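Local coordinates for putative gdp-fucose protein o-fucosyltransferase 1 (Caenorhabditis elegans, PDB 3ZY2) that belongs to the GT-B clan of glycosyltransferase-like folds and holds guanosine-5'-diphosphate in a pocket, at residues Ile47-Pro52 against Gly119-Pro124; Gln200-Ile205 against Met322-Leu327; Lys83-Val88 against Glu92-Phe97. All blocks are in the same frame, centred on the assembly; numbering follows the deposited sequence.

Interaction 1: residues Ile47-Pro52 against Gly119-Pro124; sequences IEFKHP and GNPFGP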
# COMPACT_ATOMS: atom_id res chain seq x y z
N ILE A 47 19.92 -3.34 -4.70
CA ILE A 47 19.47 -4.61 -5.22
C ILE A 47 19.71 -4.67 -6.72
O ILE A 47 19.34 -3.75 -7.45
CB ILE A 47 17.98 -4.83 -4.89
CG1 ILE A 47 17.75 -4.79 -3.37
CG2 ILE A 47 17.52 -6.19 -5.42
CD1 ILE A 47 16.30 -4.92 -2.93
N GLU A 48 20.32 -5.77 -7.17
CA GLU A 48 20.55 -6.06 -8.59
C GLU A 48 19.75 -7.27 -9.00
O GLU A 48 19.73 -8.26 -8.28
CB GLU A 48 22.03 -6.32 -8.85
CG GLU A 48 22.88 -5.06 -8.84
CD GLU A 48 24.33 -5.34 -9.11
OE1 GLU A 48 24.72 -6.50 -9.37
OE2 GLU A 48 25.13 -4.40 -9.05
N PHE A 49 19.12 -7.20 -10.16
CA PHE A 49 18.31 -8.31 -10.64
C PHE A 49 18.87 -9.04 -11.85
O PHE A 49 18.34 -10.11 -12.21
CB PHE A 49 16.90 -7.83 -10.98
CG PHE A 49 16.14 -7.30 -9.81
CD1 PHE A 49 15.59 -8.15 -8.86
CD2 PHE A 49 15.96 -5.93 -9.65
CE1 PHE A 49 14.87 -7.65 -7.78
CE2 PHE A 49 15.24 -5.41 -8.57
CZ PHE A 49 14.70 -6.26 -7.64
N LYS A 50 19.94 -8.52 -12.46
CA LYS A 50 20.46 -9.11 -13.71
C LYS A 50 21.43 -10.27 -13.43
O LYS A 50 22.58 -10.29 -13.87
CB LYS A 50 20.99 -8.00 -14.65
CG LYS A 50 22.51 -7.70 -14.73
CD LYS A 50 23.22 -7.48 -13.39
CE LYS A 50 22.99 -6.08 -12.83
NZ LYS A 50 21.63 -5.97 -12.26
N HIS A 51 20.94 -11.23 -12.66
CA HIS A 51 21.70 -12.40 -12.24
C HIS A 51 20.73 -13.56 -12.11
O HIS A 51 19.51 -13.35 -12.16
CB HIS A 51 22.36 -12.16 -10.88
CG HIS A 51 23.18 -10.91 -10.81
ND1 HIS A 51 24.46 -10.83 -11.33
CD2 HIS A 51 22.92 -9.70 -10.26
CE1 HIS A 51 24.94 -9.62 -11.12
NE2 HIS A 51 24.03 -8.92 -10.47
N PRO A 52 21.25 -14.79 -11.94
CA PRO A 52 20.36 -15.92 -11.74
C PRO A 52 19.53 -15.77 -10.48
O PRO A 52 18.44 -16.37 -10.37
CB PRO A 52 21.32 -17.10 -11.61
CG PRO A 52 22.57 -16.66 -12.25
CD PRO A 52 22.67 -15.20 -11.99
N GLY A 119 7.24 -12.50 -1.60
CA GLY A 119 7.69 -12.08 -2.92
C GLY A 119 9.17 -11.75 -2.99
O GLY A 119 9.92 -11.94 -2.03
N ASN A 120 9.57 -11.25 -4.15
CA ASN A 120 10.95 -10.91 -4.46
C ASN A 120 10.96 -9.43 -4.87
O ASN A 120 10.17 -9.03 -5.73
CB ASN A 120 11.44 -11.81 -5.60
CG ASN A 120 12.96 -12.00 -5.61
OD1 ASN A 120 13.73 -11.04 -5.66
ND2 ASN A 120 13.39 -13.26 -5.62
N PRO A 121 11.88 -8.62 -4.31
CA PRO A 121 13.06 -8.94 -3.50
C PRO A 121 12.84 -8.94 -1.99
O PRO A 121 13.80 -9.04 -1.25
CB PRO A 121 14.04 -7.82 -3.86
CG PRO A 121 13.13 -6.64 -4.10
CD PRO A 121 11.90 -7.21 -4.75
N PHE A 122 11.58 -8.85 -1.55
CA PHE A 122 11.24 -8.75 -0.13
C PHE A 122 11.85 -9.89 0.71
O PHE A 122 12.55 -9.63 1.70
CB PHE A 122 9.70 -8.70 0.03
CG PHE A 122 9.06 -7.60 -0.75
CD1 PHE A 122 9.02 -6.31 -0.23
CD2 PHE A 122 8.53 -7.84 -2.02
CE1 PHE A 122 8.45 -5.28 -0.94
CE2 PHE A 122 7.95 -6.80 -2.75
CZ PHE A 122 7.91 -5.52 -2.21
N GLY A 123 11.57 -11.12 0.31
CA GLY A 123 12.17 -12.31 0.92
C GLY A 123 13.69 -12.30 0.97
O GLY A 123 14.24 -12.27 2.07
N PRO A 124 14.36 -12.33 -0.20
CA PRO A 124 15.83 -12.36 -0.24
C PRO A 124 16.52 -11.21 0.49
O PRO A 124 17.57 -11.43 1.10
CB PRO A 124 16.14 -12.34 -1.75
CG PRO A 124 14.93 -12.98 -2.37
CD PRO A 124 13.78 -12.48 -1.55
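Apolar packing carries this contact, with the ring of Pro-121 set against Ile-47 and Phe-49. Ile-47 sends CD1 across the ring at about a right angle, 3.8 Å from Pro-121 CG. The phenyl ring meets the same carbon edge-on, Phe-49 CZ lying 3.9 Å from Pro-121 CG. Phe-49 CG stands anti to the carbonyl carbon (chi1 -63°), which brings the ring's end nearer than the CB direction suggests. Within its own segment, Ile-47 CG2 also packs 3.6 Å above the plane of the Phe-49 ring, toward the rim. A compact proline suits the spot, since the cis peptide bond before it turns the chain sharply and Pro-121 occupies the N-cap position of helix 122-128; it also packs on Gln-103 of the second subunit.

One polar group, Asn-120, lies beside the apolar patch: its OD1 is 4.2 Å from Phe-49 CE1 but hydrogen-bonds to Thr-54. Within 47-52, His-51 NE2 donates to Glu-48 OE1 over 2.7 Å (162°), on the anti side of the carboxylate, while Tyr-316 bonds OE2.

The contact thus joins the two-stranded antiparallel ribbon of 46-48 and 55-57 to the start of a helix, close to, but not lining, the nucleotide site.

Interaction 2: residues Gln200-Ile205 against Met322-Leu327; sequences QAKKFI and MGRADL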
# COMPACT_ATOMS: atom_id res chain seq x y z
N GLN A 200 37.70 4.42 -11.39
CA GLN A 200 37.41 3.70 -12.64
C GLN A 200 36.90 4.70 -13.69
O GLN A 200 37.28 4.63 -14.88
CB GLN A 200 36.36 2.61 -12.41
CG GLN A 200 36.94 1.33 -11.79
CD GLN A 200 35.90 0.37 -11.29
OE1 GLN A 200 34.69 0.57 -11.46
NE2 GLN A 200 36.36 -0.69 -10.64
N ALA A 201 36.07 5.64 -13.26
CA ALA A 201 35.53 6.66 -14.17
C ALA A 201 36.62 7.58 -14.68
O ALA A 201 36.68 7.85 -15.89
CB ALA A 201 34.44 7.48 -13.46
N LYS A 202 37.48 8.05 -13.78
CA LYS A 202 38.58 8.92 -14.15
C LYS A 202 39.49 8.23 -15.15
O LYS A 202 39.90 8.84 -16.15
CB LYS A 202 39.37 9.35 -12.92
CG LYS A 202 38.63 10.32 -12.03
CD LYS A 202 39.40 10.59 -10.74
CE LYS A 202 38.74 11.71 -9.92
NZ LYS A 202 39.50 12.07 -8.68
N LYS A 203 39.79 6.95 -14.93
CA LYS A 203 40.67 6.22 -15.83
C LYS A 203 40.07 6.05 -17.20
O LYS A 203 40.75 6.20 -18.21
CB LYS A 203 41.06 4.85 -15.27
CG LYS A 203 42.15 4.90 -14.23
CD LYS A 203 42.63 3.47 -13.96
CE LYS A 203 43.64 3.40 -12.81
NZ LYS A 203 43.03 3.81 -11.52
N PHE A 204 38.77 5.74 -17.26
CA PHE A 204 38.13 5.55 -18.56
C PHE A 204 38.13 6.87 -19.34
O PHE A 204 38.39 6.89 -20.54
CB PHE A 204 36.69 5.04 -18.40
CG PHE A 204 36.03 4.72 -19.73
CD1 PHE A 204 35.33 5.72 -20.44
CD2 PHE A 204 36.13 3.44 -20.29
CE1 PHE A 204 34.75 5.42 -21.68
CE2 PHE A 204 35.53 3.15 -21.50
CZ PHE A 204 34.85 4.14 -22.20
N ILE A 205 37.81 7.97 -18.65
CA ILE A 205 37.79 9.28 -19.30
C ILE A 205 39.20 9.61 -19.84
O ILE A 205 39.38 9.95 -21.01
CB ILE A 205 37.26 10.37 -18.34
CG1 ILE A 205 35.78 10.11 -18.09
CG2 ILE A 205 37.46 11.77 -18.93
CD1 ILE A 205 35.29 10.72 -16.75
N MET A 322 29.08 9.82 -16.59
CA MET A 322 28.12 10.82 -17.08
C MET A 322 28.08 12.02 -16.14
O MET A 322 27.87 13.15 -16.60
CB MET A 322 26.73 10.19 -17.26
CG MET A 322 26.70 9.10 -18.36
SD MET A 322 25.05 8.52 -18.84
CE MET A 322 24.83 7.39 -17.46
N GLY A 323 28.27 11.80 -14.84
CA GLY A 323 28.27 12.93 -13.88
C GLY A 323 29.48 13.83 -14.09
O GLY A 323 29.43 15.04 -13.76
N ARG A 324 30.55 13.28 -14.68
CA ARG A 324 31.81 14.02 -14.92
C ARG A 324 31.90 14.67 -16.30
O ARG A 324 32.85 15.42 -16.56
CB ARG A 324 33.01 13.08 -14.75
CG ARG A 324 33.14 12.61 -13.30
CD ARG A 324 34.30 11.61 -13.11
NE ARG A 324 35.57 12.32 -13.09
CZ ARG A 324 36.14 12.84 -12.00
NH1 ARG A 324 35.58 12.73 -10.79
NH2 ARG A 324 37.29 13.49 -12.12
N ALA A 325 30.91 14.41 -17.15
CA ALA A 325 30.93 14.87 -18.55
C ALA A 325 30.89 16.38 -18.67
O ALA A 325 30.38 17.05 -17.79
CB ALA A 325 29.75 14.26 -19.32
N ASP A 326 31.40 16.90 -19.78
CA ASP A 326 31.26 18.33 -20.03
C ASP A 326 29.82 18.68 -20.32
O ASP A 326 29.36 19.75 -19.90
CB ASP A 326 32.21 18.76 -21.14
CG ASP A 326 33.67 18.50 -20.76
OD1 ASP A 326 34.15 17.34 -20.91
OD2 ASP A 326 34.35 19.45 -20.27
N LEU A 327 29.10 17.80 -21.00
CA LEU A 327 27.65 17.95 -21.24
C LEU A 327 27.02 16.56 -21.17
O LEU A 327 27.58 15.62 -21.73
CB LEU A 327 27.36 18.56 -22.61
CG LEU A 327 25.86 18.66 -22.96
CD1 LEU A 327 25.16 19.66 -22.04
CD2 LEU A 327 25.66 19.04 -24.42
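Helix 195-208, packed beside the five-stranded parallel sheet of a Rossmann-like domain, meets 322-327 here, its Ala-201, Lys-202 and Ile-205 receiving Arg-324. The arginine does nearly all the reaching, and it offers different parts of its chain to different neighbours. Its aliphatic stem packs on the apolar side of the facing helix: Arg-324 CB is 3.8 Å from Ile-205 CD1, and Arg-324 CD is 4.1 Å from Ala-201 CB. The small methyl of the alanine leaves room for the two segments to come together, while the isoleucine reaches across with its CD1.

A bend at chi3 (77°) then turns the guanidinium so that one face receives the extended chain of Lys-202. Lys-202 CG sits 3.4 Å above that plane, toward the rim, and Lys-202 CE lies a close 3.2 Å from Arg-324 NH2. On the lysine side it is methylenes that meet the guanidinium; the ammonium lies further on, leaving Lys-202 NZ 4.3 Å from Arg-324 NH2. That proximity of like charges is probably unfavourable, perhaps eased a little by a long, weak ion pair from Lys-202 to Glu-199.

Inward, Ile-205 rests on Phe-213 of strand 213-218. Such packing fits the helix layer that flanks the parallel sheet of a Rossmann-like domain, as in GT-B proteins.

Interaction 3: residues Lys83-Val88 against Glu92-Phe97; sequences KIMPTV and EKRKAF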
# COMPACT_ATOMS: atom_id res chain seq x y z
N LYS A 83 26.97 -5.29 15.18
CA LYS A 83 27.26 -4.58 16.42
C LYS A 83 26.06 -4.03 17.17
O LYS A 83 26.11 -3.89 18.41
CB LYS A 83 28.26 -3.45 16.18
CG LYS A 83 29.68 -3.91 15.95
CD LYS A 83 30.66 -2.77 16.10
CE LYS A 83 31.95 -3.24 16.77
NZ LYS A 83 31.73 -3.61 18.21
N ILE A 84 24.97 -3.73 16.46
CA ILE A 84 23.84 -3.00 17.03
C ILE A 84 22.61 -3.90 17.25
O ILE A 84 22.12 -4.01 18.38
CB ILE A 84 23.50 -1.71 16.20
CG1 ILE A 84 24.71 -0.76 16.17
CG2 ILE A 84 22.27 -1.00 16.75
CD1 ILE A 84 24.64 0.37 15.13
N MET A 85 22.15 -4.55 16.19
CA MET A 85 21.02 -5.49 16.20
C MET A 85 20.94 -6.51 17.35
O MET A 85 19.88 -6.66 17.93
CB MET A 85 21.00 -6.26 14.87
CG MET A 85 19.68 -6.64 14.37
SD MET A 85 19.94 -7.02 12.64
CE MET A 85 20.06 -8.80 12.62
N PRO A 86 22.05 -7.23 17.64
CA PRO A 86 21.93 -8.34 18.60
C PRO A 86 21.37 -7.94 19.96
O PRO A 86 20.54 -8.66 20.50
CB PRO A 86 23.37 -8.87 18.71
CG PRO A 86 23.97 -8.55 17.38
CD PRO A 86 23.38 -7.20 17.00
N THR A 87 21.81 -6.79 20.49
CA THR A 87 21.32 -6.27 21.79
C THR A 87 20.21 -5.23 21.69
O THR A 87 19.34 -5.14 22.56
CB THR A 87 22.46 -5.65 22.66
OG1 THR A 87 23.08 -4.59 21.94
CG2 THR A 87 23.50 -6.70 23.05
N VAL A 88 20.24 -4.40 20.64
CA VAL A 88 19.24 -3.34 20.49
C VAL A 88 17.92 -3.86 19.90
O VAL A 88 16.87 -3.32 20.18
CB VAL A 88 19.80 -2.17 19.63
CG1 VAL A 88 18.70 -1.15 19.28
CG2 VAL A 88 20.95 -1.48 20.36
N GLU A 92 12.83 -11.24 18.97
CA GLU A 92 11.51 -11.05 19.60
C GLU A 92 10.86 -9.67 19.38
O GLU A 92 9.64 -9.55 19.45
CB GLU A 92 11.54 -11.42 21.10
CG GLU A 92 10.40 -10.88 21.99
CD GLU A 92 10.69 -9.49 22.59
OE1 GLU A 92 11.86 -9.19 22.91
OE2 GLU A 92 9.73 -8.70 22.73
N LYS A 93 11.65 -8.63 19.12
CA LYS A 93 11.04 -7.31 18.96
C LYS A 93 11.14 -6.80 17.54
O LYS A 93 10.99 -5.60 17.28
CB LYS A 93 11.57 -6.30 19.99
CG LYS A 93 13.01 -5.84 19.80
CD LYS A 93 13.46 -4.89 20.94
CE LYS A 93 13.38 -5.56 22.32
NZ LYS A 93 14.30 -4.96 23.34
N ARG A 94 11.37 -7.73 16.62
CA ARG A 94 11.47 -7.39 15.19
C ARG A 94 10.07 -7.30 14.58
O ARG A 94 9.51 -8.29 14.09
CB ARG A 94 12.38 -8.36 14.46
CG ARG A 94 13.81 -8.29 15.03
CD ARG A 94 14.82 -9.14 14.31
NE ARG A 94 16.10 -9.02 15.02
CZ ARG A 94 17.18 -9.74 14.76
NH1 ARG A 94 17.18 -10.66 13.80
NH2 ARG A 94 18.29 -9.53 15.47
N LYS A 95 9.52 -6.08 14.63
CA LYS A 95 8.22 -5.77 14.05
C LYS A 95 8.36 -5.13 12.67
O LYS A 95 9.28 -4.34 12.42
CB LYS A 95 7.42 -4.87 15.00
CG LYS A 95 7.08 -5.52 16.37
CD LYS A 95 5.79 -4.93 16.93
CE LYS A 95 5.16 -5.78 18.03
NZ LYS A 95 5.96 -5.74 19.29
N ALA A 96 7.46 -5.51 11.76
CA ALA A 96 7.40 -4.90 10.44
C ALA A 96 6.47 -3.70 10.50
O ALA A 96 5.41 -3.75 11.13
CB ALA A 96 6.90 -5.89 9.42
N PHE A 97 6.87 -2.63 9.82
CA PHE A 97 6.09 -1.40 9.77
C PHE A 97 5.52 -1.23 8.39
O PHE A 97 6.23 -1.35 7.39
CB PHE A 97 6.95 -0.19 10.14
CG PHE A 97 7.22 -0.05 11.60
CD1 PHE A 97 7.96 -1.02 12.28
CD2 PHE A 97 6.69 1.02 12.33
CE1 PHE A 97 8.21 -0.91 13.64
CE2 PHE A 97 6.94 1.13 13.70
CZ PHE A 97 7.69 0.17 14.35
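At the turn that leads from helix 77-88 into strand 95-98, the side chains of Met-85 and Arg-94 cross at about a right angle. The methionine chain, bent at chi3 (99°), lays its thioether end over one face of the guanidinium: Met-85 SD is 4.1 Å above the plane, toward the rim, and Met-85 CE is 3.4 Å from Arg-94 NH2. Met-85 CG reaches the same nitrogen, also at 3.4 Å. A flexible, polarisable thioether suits this place, since it can follow a flat cationic surface without competing for its N-H groups. Arg-94 NE bonds to the carbonyl O of Trp-89 in the connecting loop. The arginine, extended from CG to NE, spans the distance to the helix.

Helix 77-88 connects strand 74-75, at one edge of the N-terminal Rossmann-like parallel sheet, to strand 95-98 beyond the three strands between them, so the contact sits where a wide crossover re-enters the sheet. Arg-94 centres an inverse gamma turn, and its backbone bonds with Val-134.

Lys-93 makes the second touch with aliphatic carbons: its CD lies 3.8 Å from Val-88 O. With CG placed between the backbone N and the carbonyl carbon (chi1 70°), its chain bends toward the helix end, and Lys-93 and Val-88 both rest on Pro-167.

Overall arrangement
Interactions 1 and 3 belong to the N-terminal half of the chain and interaction 2 to the C-terminal half, in keeping with the two Rossmann-like domains of a GT-B protein. Interaction 3 is nested within the loop that interaction 1 closes; their centres are about 23 Å apart and their nearest atoms about 9 Å. Interaction 2 lies about 29 Å from interaction 1 and about 41 Å from interaction 3, centre to centre. Interaction 1 comes nearer the ligands, with the Phe-49 side chain about 9 Å from a bound manganese ion, whereas Ala-201 of interaction 2 is about 13 Å from GDP. Helix 315-324, which interaction 2 packs, begins at the GDP-pocket residue Met-315; its Tyr-316 bonds Glu-48, linking the two halves.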